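Local coordinates for period circadian protein homolog 2 (Mus musculus, PDB 3GDI) that serves in the mammalian circadian clock, probably regulating transcription, and carries tandem PAS domains that probably mediate interactions between clock proteins, at residues A[31-36]-A[77-82]; A[59-64]-A[71-76]; A[200-205]-A[288-293]; A[214-219]-A[298-303]. All blocks are in the same frame, centred on the assembly; numbering follows the deposited sequence.

Interaction 1: A[31-36]-A[77-82]; sequences VSLVSG and TTPYKL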
# COMPACT_ATOMS: atom_id res chain seq x y z
N VAL A 31 15.59 7.09 -18.41
CA VAL A 31 16.21 5.85 -17.98
C VAL A 31 15.70 4.63 -18.74
O VAL A 31 14.50 4.36 -18.76
CB VAL A 31 15.97 5.63 -16.47
CG1 VAL A 31 16.50 4.28 -16.03
CG2 VAL A 31 16.64 6.74 -15.70
N SER A 32 16.62 3.89 -19.34
CA SER A 32 16.26 2.69 -20.09
C SER A 32 15.42 1.79 -19.22
O SER A 32 15.84 1.39 -18.14
CB SER A 32 17.52 1.93 -20.52
OG SER A 32 17.18 0.64 -20.99
N LEU A 33 14.23 1.45 -19.70
CA LEU A 33 13.33 0.59 -18.94
C LEU A 33 13.86 -0.85 -18.87
O LEU A 33 13.38 -1.66 -18.09
CB LEU A 33 11.93 0.61 -19.57
CG LEU A 33 10.78 0.25 -18.63
CD1 LEU A 33 10.70 1.26 -17.49
CD2 LEU A 33 9.48 0.23 -19.42
N VAL A 34 14.86 -1.14 -19.70
CA VAL A 34 15.46 -2.47 -19.75
C VAL A 34 16.82 -2.48 -19.04
O VAL A 34 17.09 -3.36 -18.22
CB VAL A 34 15.66 -2.94 -21.22
CG1 VAL A 34 16.21 -4.35 -21.25
CG2 VAL A 34 14.33 -2.86 -21.97
N SER A 35 17.66 -1.51 -19.37
CA SER A 35 19.01 -1.38 -18.79
C SER A 35 19.05 -0.80 -17.38
O SER A 35 19.68 -1.35 -16.48
CB SER A 35 19.89 -0.50 -19.69
OG SER A 35 20.11 -1.09 -20.96
N GLY A 36 18.37 0.32 -17.20
CA GLY A 36 18.39 0.99 -15.92
C GLY A 36 19.42 2.09 -16.10
O GLY A 36 19.65 2.91 -15.22
N THR A 77 7.87 3.08 -11.35
CA THR A 77 8.33 3.22 -12.72
C THR A 77 7.99 1.96 -13.50
O THR A 77 8.40 1.79 -14.64
CB THR A 77 9.86 3.47 -12.79
OG1 THR A 77 10.55 2.41 -12.12
CG2 THR A 77 10.22 4.80 -12.14
N THR A 78 7.22 1.09 -12.85
CA THR A 78 6.78 -0.16 -13.45
C THR A 78 5.96 0.17 -14.70
O THR A 78 5.06 1.00 -14.65
CB THR A 78 5.89 -0.96 -12.48
OG1 THR A 78 6.59 -1.17 -11.25
CG2 THR A 78 5.50 -2.29 -13.08
N PRO A 79 6.27 -0.48 -15.83
CA PRO A 79 5.60 -0.28 -17.12
C PRO A 79 4.07 -0.19 -17.11
O PRO A 79 3.52 0.82 -17.55
CB PRO A 79 6.10 -1.46 -17.95
CG PRO A 79 7.51 -1.56 -17.49
CD PRO A 79 7.38 -1.45 -15.98
N TYR A 80 3.38 -1.22 -16.61
CA TYR A 80 1.92 -1.17 -16.60
C TYR A 80 1.36 0.01 -15.80
O TYR A 80 0.16 0.12 -15.60
CB TYR A 80 1.32 -2.49 -16.09
CG TYR A 80 1.50 -2.78 -14.61
CD1 TYR A 80 2.22 -3.90 -14.19
CD2 TYR A 80 0.93 -1.96 -13.65
CE1 TYR A 80 2.35 -4.19 -12.83
CE2 TYR A 80 1.06 -2.24 -12.29
CZ TYR A 80 1.77 -3.36 -11.89
OH TYR A 80 1.90 -3.63 -10.55
N LYS A 81 2.25 0.88 -15.35
CA LYS A 81 1.85 2.08 -14.62
C LYS A 81 2.34 3.24 -15.46
O LYS A 81 2.65 3.06 -16.64
CB LYS A 81 2.52 2.14 -13.24
CG LYS A 81 2.20 0.97 -12.34
CD LYS A 81 2.92 1.09 -11.01
CE LYS A 81 2.63 -0.11 -10.12
NZ LYS A 81 3.38 -0.08 -8.84
N LEU A 82 2.43 4.42 -14.86
CA LEU A 82 2.91 5.59 -15.58
C LEU A 82 2.02 5.95 -16.77
O LEU A 82 1.34 5.10 -17.34
CB LEU A 82 4.32 5.36 -16.12
CG LEU A 82 5.22 4.32 -15.44
CD1 LEU A 82 5.67 3.31 -16.49
CD2 LEU A 82 6.41 5.01 -14.79
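Leu33 reaches across to the ring of Pro79, and this one apolar touch carries most of the contact: CD2 of Leu33 lies 3.3 Å from CG of Pro79. CG of Leu33 is anti to its N (chi1 -156°), beside the carbonyl carbon, which carries its methyls toward Pro79. The other methyl of Leu33, CD1, lies 3.7 Å from the carbonyl O of Thr77. No hydrogen bond joins the two segments.

One shell out, each side is held by its own turn. Ser32 OG accepts from Ser35 N at 2.7 Å with an N-H...O angle of 164°, and more bent from Val34 N, an ST turn and ST motif together that tie down the bend carrying Leu33. Pro79 sits in a type I beta turn running from Thr78 to Lys81. Before that turn, Thr77 is anchored by its OG1 to the carbonyl of Phe73, and Thr78 OG1 likewise binds back to His74 and Ser75.

Tyr80 OH is hydrogen-bonded to Glu197 O of the second subunit. The contact thus joins the loop linking strands 26-31 and 38-41 of the PAS-A sheet to the loop that leaves helix 70-76 on the way to strand 104-108.

Interaction 2: A[59-64]-A[71-76]; sequences AKFVEF and SVFHSY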
# COMPACT_ATOMS: atom_id res chain seq x y z
N ALA A 59 25.35 5.83 -15.84
CA ALA A 59 25.27 4.46 -15.31
C ALA A 59 23.81 4.17 -15.01
O ALA A 59 22.91 4.75 -15.62
CB ALA A 59 26.09 4.35 -14.04
N LYS A 60 23.55 3.26 -14.07
CA LYS A 60 22.17 2.97 -13.71
C LYS A 60 21.72 4.08 -12.76
O LYS A 60 22.40 4.38 -11.78
CB LYS A 60 22.05 1.60 -13.04
CG LYS A 60 22.49 0.43 -13.92
CD LYS A 60 22.01 -0.91 -13.37
CE LYS A 60 22.42 -1.13 -11.92
NZ LYS A 60 21.83 -2.38 -11.36
N PHE A 61 20.59 4.71 -13.05
CA PHE A 61 20.09 5.78 -12.20
C PHE A 61 19.86 5.34 -10.76
O PHE A 61 20.10 6.10 -9.83
CB PHE A 61 18.79 6.36 -12.74
CG PHE A 61 18.27 7.53 -11.96
CD1 PHE A 61 18.98 8.73 -11.93
CD2 PHE A 61 17.07 7.45 -11.26
CE1 PHE A 61 18.49 9.84 -11.21
CE2 PHE A 61 16.58 8.53 -10.54
CZ PHE A 61 17.29 9.73 -10.52
N VAL A 62 19.40 4.11 -10.56
CA VAL A 62 19.15 3.65 -9.20
C VAL A 62 20.38 3.70 -8.30
O VAL A 62 20.26 3.83 -7.09
CB VAL A 62 18.53 2.22 -9.15
CG1 VAL A 62 17.11 2.26 -9.65
CG2 VAL A 62 19.35 1.25 -9.98
N GLU A 63 21.57 3.61 -8.89
CA GLU A 63 22.79 3.62 -8.09
C GLU A 63 23.02 4.94 -7.34
O GLU A 63 23.81 4.97 -6.40
CB GLU A 63 23.99 3.29 -8.97
CG GLU A 63 23.70 2.15 -9.93
CD GLU A 63 24.94 1.54 -10.54
OE1 GLU A 63 25.52 0.63 -9.91
OE2 GLU A 63 25.33 1.96 -11.65
N PHE A 64 22.33 6.01 -7.74
CA PHE A 64 22.46 7.31 -7.08
C PHE A 64 21.31 7.60 -6.11
O PHE A 64 21.15 8.74 -5.67
CB PHE A 64 22.53 8.44 -8.10
CG PHE A 64 23.55 8.24 -9.16
CD1 PHE A 64 23.20 7.71 -10.40
CD2 PHE A 64 24.90 8.50 -8.90
CE1 PHE A 64 24.16 7.45 -11.36
CE2 PHE A 64 25.87 8.24 -9.85
CZ PHE A 64 25.50 7.72 -11.09
N SER A 71 13.74 0.17 -4.35
CA SER A 71 12.55 -0.66 -4.54
C SER A 71 11.35 0.24 -4.84
O SER A 71 10.46 -0.12 -5.62
CB SER A 71 12.27 -1.50 -3.28
OG SER A 71 11.80 -0.70 -2.21
N VAL A 72 11.34 1.41 -4.21
CA VAL A 72 10.27 2.39 -4.42
C VAL A 72 10.28 2.88 -5.87
O VAL A 72 9.25 2.87 -6.54
CB VAL A 72 10.46 3.59 -3.46
CG1 VAL A 72 9.40 4.66 -3.72
CG2 VAL A 72 10.38 3.11 -2.02
N PHE A 73 11.45 3.30 -6.34
CA PHE A 73 11.64 3.79 -7.70
C PHE A 73 11.15 2.80 -8.75
O PHE A 73 10.49 3.18 -9.70
CB PHE A 73 13.12 4.11 -7.94
CG PHE A 73 13.46 4.43 -9.37
CD1 PHE A 73 13.74 3.42 -10.28
CD2 PHE A 73 13.50 5.75 -9.80
CE1 PHE A 73 14.04 3.72 -11.61
CE2 PHE A 73 13.80 6.06 -11.12
CZ PHE A 73 14.07 5.04 -12.03
N HIS A 74 11.48 1.53 -8.58
CA HIS A 74 11.06 0.49 -9.52
C HIS A 74 9.55 0.32 -9.49
O HIS A 74 8.91 0.15 -10.53
CB HIS A 74 11.74 -0.83 -9.16
CG HIS A 74 13.19 -0.88 -9.53
ND1 HIS A 74 14.13 -1.54 -8.77
CD2 HIS A 74 13.86 -0.35 -10.59
CE1 HIS A 74 15.32 -1.42 -9.34
NE2 HIS A 74 15.18 -0.70 -10.45
N SER A 75 8.99 0.35 -8.29
CA SER A 75 7.55 0.20 -8.13
C SER A 75 6.75 1.27 -8.89
O SER A 75 5.79 0.96 -9.58
CB SER A 75 7.18 0.24 -6.65
OG SER A 75 5.78 0.38 -6.50
N TYR A 76 7.17 2.53 -8.77
CA TYR A 76 6.48 3.63 -9.43
C TYR A 76 6.89 3.84 -10.87
O TYR A 76 6.34 4.70 -11.56
CB TYR A 76 6.69 4.92 -8.64
CG TYR A 76 5.85 5.05 -7.38
CD1 TYR A 76 4.49 5.40 -7.45
CD2 TYR A 76 6.40 4.82 -6.12
CE1 TYR A 76 3.71 5.54 -6.29
CE2 TYR A 76 5.63 4.95 -4.95
CZ TYR A 76 4.29 5.31 -5.05
OH TYR A 76 3.53 5.43 -3.91
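Phe61 and Val62 meet Phe73 and His74 within the PAS-A domain, where the segment between strand 38-41 and helix 70-76 packs on that helix, in the helical connection that a PAS fold places against its antiparallel sheet. Just before the contact, the backbone N of Lys60 bonds to Glu63 OE2 at 3.3 Å, the carboxylate being met on its anti side. Phe61 and Val62, the first two residues of the 3-10 segment 61-63, both point toward the helix.

Phe61 comes first. Its ring leaves the backbone with CG anti to N (chi1 -176°), and CD2 of Phe61 comes to 3.6 Å from CE2 of Phe73, which lies at the edge of the Phe61 ring and near its plane. The two rings cross obliquely, their planes at 49° and their centroids 5.6 Å apart. Phe61 also touches Ile38 of strand 38-41, while Phe73 leans on Phe104 and Cys106 of strand 104-108, so the pair is part of the buried layer between helix and sheet.

Val62 follows and uses a single methyl, CG1, for two partners one residue apart on the helix. It crosses Phe73 at about a right angle, and it also meets the exposed His74, which has CG beside its backbone N (chi1 -74°), bringing NE2 to the valine. Val62 therefore sits where the buried aromatic layer gives way to the surface: CG1 of Val62 is 3.6 Å from CD1 of Phe73 and equally 3.6 Å from NE2 of His74.

Interaction 3: A[200-205]-A[288-293]; sequences VLVQLH and TPHPSV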
# COMPACT_ATOMS: atom_id res chain seq x y z
N VAL A 200 1.41 4.01 13.82
CA VAL A 200 1.03 5.41 13.90
C VAL A 200 1.49 5.96 15.24
O VAL A 200 2.07 7.03 15.32
CB VAL A 200 -0.50 5.54 13.84
CG1 VAL A 200 -0.93 6.96 14.20
CG2 VAL A 200 -0.99 5.14 12.46
N LEU A 201 1.21 5.20 16.30
CA LEU A 201 1.54 5.60 17.66
C LEU A 201 3.01 5.88 17.93
O LEU A 201 3.35 6.64 18.84
CB LEU A 201 1.03 4.54 18.64
CG LEU A 201 -0.36 4.81 19.19
CD1 LEU A 201 -1.26 5.26 18.07
CD2 LEU A 201 -0.91 3.55 19.86
N VAL A 202 3.89 5.25 17.16
CA VAL A 202 5.32 5.45 17.33
C VAL A 202 5.72 6.90 17.06
O VAL A 202 6.54 7.47 17.77
CB VAL A 202 6.12 4.44 16.43
CG1 VAL A 202 7.41 5.04 15.93
CG2 VAL A 202 6.43 3.21 17.25
N GLN A 203 5.10 7.50 16.04
CA GLN A 203 5.40 8.89 15.69
C GLN A 203 4.83 9.90 16.68
O GLN A 203 5.22 11.06 16.65
CB GLN A 203 4.85 9.21 14.31
CG GLN A 203 5.40 8.34 13.21
CD GLN A 203 6.91 8.38 13.14
OE1 GLN A 203 7.52 9.43 13.33
NE2 GLN A 203 7.51 7.25 12.84
N LEU A 204 3.92 9.49 17.53
CA LEU A 204 3.33 10.43 18.48
C LEU A 204 4.19 10.58 19.72
O LEU A 204 4.91 9.66 20.10
CB LEU A 204 1.92 9.98 18.88
CG LEU A 204 0.72 10.53 18.10
CD1 LEU A 204 0.87 10.34 16.60
CD2 LEU A 204 -0.51 9.82 18.58
N HIS A 205 4.12 11.75 20.35
CA HIS A 205 4.88 11.97 21.56
C HIS A 205 4.36 10.96 22.57
O HIS A 205 3.16 10.70 22.63
CB HIS A 205 4.65 13.40 22.08
CG HIS A 205 5.42 13.71 23.33
ND1 HIS A 205 6.43 14.65 23.36
CD2 HIS A 205 5.36 13.17 24.57
CE1 HIS A 205 6.97 14.65 24.56
NE2 HIS A 205 6.35 13.77 25.31
N THR A 288 12.42 -1.20 18.23
CA THR A 288 11.52 -2.31 17.97
C THR A 288 10.65 -2.59 19.19
O THR A 288 9.45 -2.86 19.05
CB THR A 288 12.30 -3.60 17.62
OG1 THR A 288 13.00 -3.41 16.38
CG2 THR A 288 11.36 -4.79 17.50
N PRO A 289 11.24 -2.53 20.40
CA PRO A 289 10.50 -2.78 21.64
C PRO A 289 9.09 -2.18 21.65
O PRO A 289 8.11 -2.89 21.43
CB PRO A 289 11.41 -2.18 22.69
CG PRO A 289 12.76 -2.56 22.18
CD PRO A 289 12.65 -2.24 20.69
N HIS A 290 8.99 -0.89 21.92
CA HIS A 290 7.68 -0.24 21.95
C HIS A 290 6.78 -0.97 22.94
O HIS A 290 5.68 -1.41 22.60
CB HIS A 290 7.06 -0.30 20.55
CG HIS A 290 8.01 0.04 19.44
ND1 HIS A 290 7.75 -0.29 18.13
CD2 HIS A 290 9.20 0.67 19.45
CE1 HIS A 290 8.75 0.14 17.37
NE2 HIS A 290 9.64 0.72 18.15
N PRO A 291 7.24 -1.12 24.19
CA PRO A 291 6.49 -1.81 25.24
C PRO A 291 5.01 -1.45 25.26
O PRO A 291 4.14 -2.28 25.00
CB PRO A 291 7.19 -1.36 26.52
CG PRO A 291 8.61 -1.17 26.07
CD PRO A 291 8.44 -0.46 24.76
N SER A 292 4.74 -0.19 25.58
CA SER A 292 3.39 0.33 25.67
C SER A 292 2.70 0.51 24.32
O SER A 292 1.47 0.40 24.23
CB SER A 292 3.40 1.65 26.42
OG SER A 292 4.08 1.50 27.65
N VAL A 293 3.46 0.80 23.27
CA VAL A 293 2.87 0.99 21.95
C VAL A 293 2.15 -0.26 21.48
O VAL A 293 1.02 -0.17 21.00
CB VAL A 293 3.93 1.38 20.91
CG1 VAL A 293 3.33 1.36 19.51
CG2 VAL A 293 4.45 2.77 21.22
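Val202 touches His290 by one methyl, and the histidine is the side chain to follow. From CB, the torsion chi1 of -44° puts CG of His290 beside its own backbone N and turns the ring toward the short helix 200-203. CG itself is 4.2 Å from CG2 of Val202. Farther along the ring, ND1 and CE1 come closer, both at 3.8 Å from that same CG2, and NE2 at the tip is again a little more distant. The methyl is therefore over the face of the ring, 15° off its normal, in a CH-pi contact displaced toward the ND1–CE1 side. On the opposite face the carbonyl O of Thr288 sits 3.2 Å above the plane, over the ring centre, so the imidazole is held between a methyl and a carbonyl.

His290 is the N-cap residue of helix 291-303, which comes after strand 259-268 in the chain and packs on helices 200-203 and 209-221 of the second PAS fold. The first turn of that helix brings in Val293, whose CG1 lies 4.0 Å from CB of Leu201 and, more loosely, near Val202 CG2. Leu201 also packs on Leu296, Thr297 and Ile300, farther along the same helix, and on Met212 of helix 209-221. The carbonyl O of Val202 accepts a hydrogen bond from Arg235 NH1, while His290 packs on Tyr80 of the second subunit.

Interaction 4: A[214-219]-A[298-303]; sequences AIHKKI and EQIHRL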
# COMPACT_ATOMS: atom_id res chain seq x y z
N ALA A 214 -8.79 7.46 23.21
CA ALA A 214 -10.02 8.23 23.30
C ALA A 214 -10.40 8.79 21.95
O ALA A 214 -11.58 8.94 21.62
CB ALA A 214 -9.86 9.37 24.30
N ILE A 215 -9.40 9.09 21.14
CA ILE A 215 -9.68 9.63 19.83
C ILE A 215 -10.39 8.58 18.98
O ILE A 215 -11.36 8.89 18.30
CB ILE A 215 -8.39 10.10 19.15
CG1 ILE A 215 -7.90 11.36 19.87
CG2 ILE A 215 -8.63 10.38 17.69
CD1 ILE A 215 -6.43 11.67 19.63
N HIS A 216 -9.92 7.34 19.02
CA HIS A 216 -10.59 6.33 18.21
C HIS A 216 -12.00 6.03 18.70
O HIS A 216 -12.90 5.80 17.89
CB HIS A 216 -9.73 5.07 18.11
CG HIS A 216 -8.50 5.26 17.28
ND1 HIS A 216 -7.43 6.01 17.70
CD2 HIS A 216 -8.22 4.88 16.01
CE1 HIS A 216 -6.54 6.10 16.73
NE2 HIS A 216 -7.00 5.42 15.69
N LYS A 217 -12.20 6.07 20.02
CA LYS A 217 -13.53 5.84 20.58
C LYS A 217 -14.51 6.87 20.02
O LYS A 217 -15.63 6.54 19.66
CB LYS A 217 -13.50 5.93 22.10
CG LYS A 217 -12.67 4.84 22.74
CD LYS A 217 -13.03 4.64 24.20
CE LYS A 217 -12.39 3.35 24.73
NZ LYS A 217 -12.71 3.11 26.16
N LYS A 218 -14.07 8.12 19.94
CA LYS A 218 -14.94 9.16 19.41
C LYS A 218 -15.11 8.97 17.91
O LYS A 218 -16.18 9.24 17.36
CB LYS A 218 -14.38 10.55 19.68
CG LYS A 218 -14.24 10.89 21.16
CD LYS A 218 -13.84 12.36 21.36
CE LYS A 218 -13.54 12.68 22.83
NZ LYS A 218 -14.69 12.43 23.74
N ILE A 219 -14.07 8.50 17.23
CA ILE A 219 -14.14 8.31 15.79
C ILE A 219 -15.22 7.33 15.36
O ILE A 219 -16.00 7.63 14.46
CB ILE A 219 -12.80 7.83 15.20
CG1 ILE A 219 -11.77 8.96 15.27
CG2 ILE A 219 -12.99 7.38 13.76
CD1 ILE A 219 -10.41 8.57 14.73
N GLU A 298 -2.90 -2.88 19.95
CA GLU A 298 -3.87 -3.98 19.88
C GLU A 298 -5.18 -3.60 20.57
O GLU A 298 -6.25 -4.10 20.22
CB GLU A 298 -3.28 -5.25 20.51
CG GLU A 298 -4.15 -6.50 20.33
CD GLU A 298 -3.37 -7.80 20.51
OE1 GLU A 298 -2.63 -7.94 21.53
OE2 GLU A 298 -3.49 -8.70 19.64
N GLN A 299 -5.08 -2.69 21.53
CA GLN A 299 -6.23 -2.22 22.29
C GLN A 299 -7.15 -1.41 21.38
O GLN A 299 -8.37 -1.49 21.48
CB GLN A 299 -5.74 -1.36 23.44
CG GLN A 299 -6.73 -1.11 24.54
CD GLN A 299 -6.16 -0.23 25.63
OE1 GLN A 299 -5.02 -0.43 26.08
NE2 GLN A 299 -6.94 0.76 26.07
N ILE A 300 -6.55 -0.62 20.50
CA ILE A 300 -7.30 0.21 19.57
C ILE A 300 -7.88 -0.67 18.45
O ILE A 300 -9.06 -0.55 18.11
CB ILE A 300 -6.40 1.30 18.95
CG1 ILE A 300 -6.05 2.34 20.02
CG2 ILE A 300 -7.10 1.97 17.79
CD1 ILE A 300 -5.02 3.36 19.59
N HIS A 301 -7.05 -1.54 17.89
CA HIS A 301 -7.50 -2.43 16.82
C HIS A 301 -8.73 -3.20 17.29
O HIS A 301 -9.69 -3.36 16.55
CB HIS A 301 -6.39 -3.41 16.45
CG HIS A 301 -6.63 -4.14 15.17
ND1 HIS A 301 -5.80 -5.14 14.71
CD2 HIS A 301 -7.59 -3.99 14.23
CE1 HIS A 301 -6.24 -5.58 13.55
NE2 HIS A 301 -7.32 -4.90 13.23
N ARG A 302 -8.68 -3.70 18.52
CA ARG A 302 -9.79 -4.44 19.09
C ARG A 302 -11.04 -3.57 18.99
O ARG A 302 -12.09 -4.01 18.53
CB ARG A 302 -9.51 -4.78 20.56
CG ARG A 302 -10.61 -5.61 21.22
CD ARG A 302 -10.44 -5.73 22.74
NE ARG A 302 -11.44 -6.64 23.31
CZ ARG A 302 -11.64 -6.85 24.61
NH1 ARG A 302 -10.91 -6.21 25.52
NH2 ARG A 302 -12.57 -7.71 25.00
N LEU A 303 -10.91 -2.33 19.42
CA LEU A 303 -12.01 -1.37 19.39
C LEU A 303 -12.61 -1.20 17.98
O LEU A 303 -13.83 -1.22 17.81
CB LEU A 303 -11.52 -0.02 19.91
CG LEU A 303 -12.59 1.05 20.14
CD1 LEU A 303 -13.36 0.68 21.40
CD2 LEU A 303 -11.95 2.42 20.29
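The imidazole of His216 is the flat group here, and one of its faces receives the CG2 methyl of Ile300, anti to the isoleucine's backbone N, in a CH-pi contact. That methyl stands 3.5 Å above the ring plane, displaced toward the rim, and lies equally near CG and CD2 of His216, at 3.6 Å from each. The line from the ring centroid to CG2 leans 21° from the normal. Ile300 CD1 lies on the same side of the ring plane, nearer the ND1 end, 4.1 Å from ND1 of His216. The ring's nitrogens have partners of their own: ND1 bonds to the carbonyl O of Met212, one turn earlier in helix 209-221, and NE2 to NE2 of His171 on strand 166-171.

Beside this pair, Leu303 lays CD2 against the start of the Lys217 side chain and the backbone beside it. CD2 of Leu303 is 3.5 Å from CG of Lys217. The lysine crosses the leucine at about a right angle, then runs on extended beyond CG. Helix 291-303 thus lies alongside helix 209-221 of the second PAS fold; the two short segments run almost parallel, 7° apart in direction, with axes 10.1 Å from each other. His216 also touches Ile262 of strand 259-268, so the pair rests on the sheet.

No hydrogen bond crosses between the helices. They adhere through methyl groups, an imidazole face and the aliphatic part of a lysine, and the two nitrogen bonds to Met212 and His171 probably fix the rotation of the ring that Ile300 lies against.

How the interactions relate
Interactions 1 and 2 belong to the PAS-A domain and touch, with interaction 2 nested inside the loop that interaction 1 closes; Lys81 NZ to Ser75 O and Gly36 O to Phe61 N are probable hydrogen bonds between them. Interactions 3 and 4 share helix 291-303, their centres about 15 Å apart and about 31 to 42 Å from those of interactions 1 and 2. Interaction 3 is the buried one; the others grade from interior to surface. None has a hydrogen bond across it, yet the chemistry differs: a leucine on a proline between loops, oblique aromatic rings against the sheet, and methyls over histidine faces where helices meet. Interactions 1, 3 and 4 touch the second subunit.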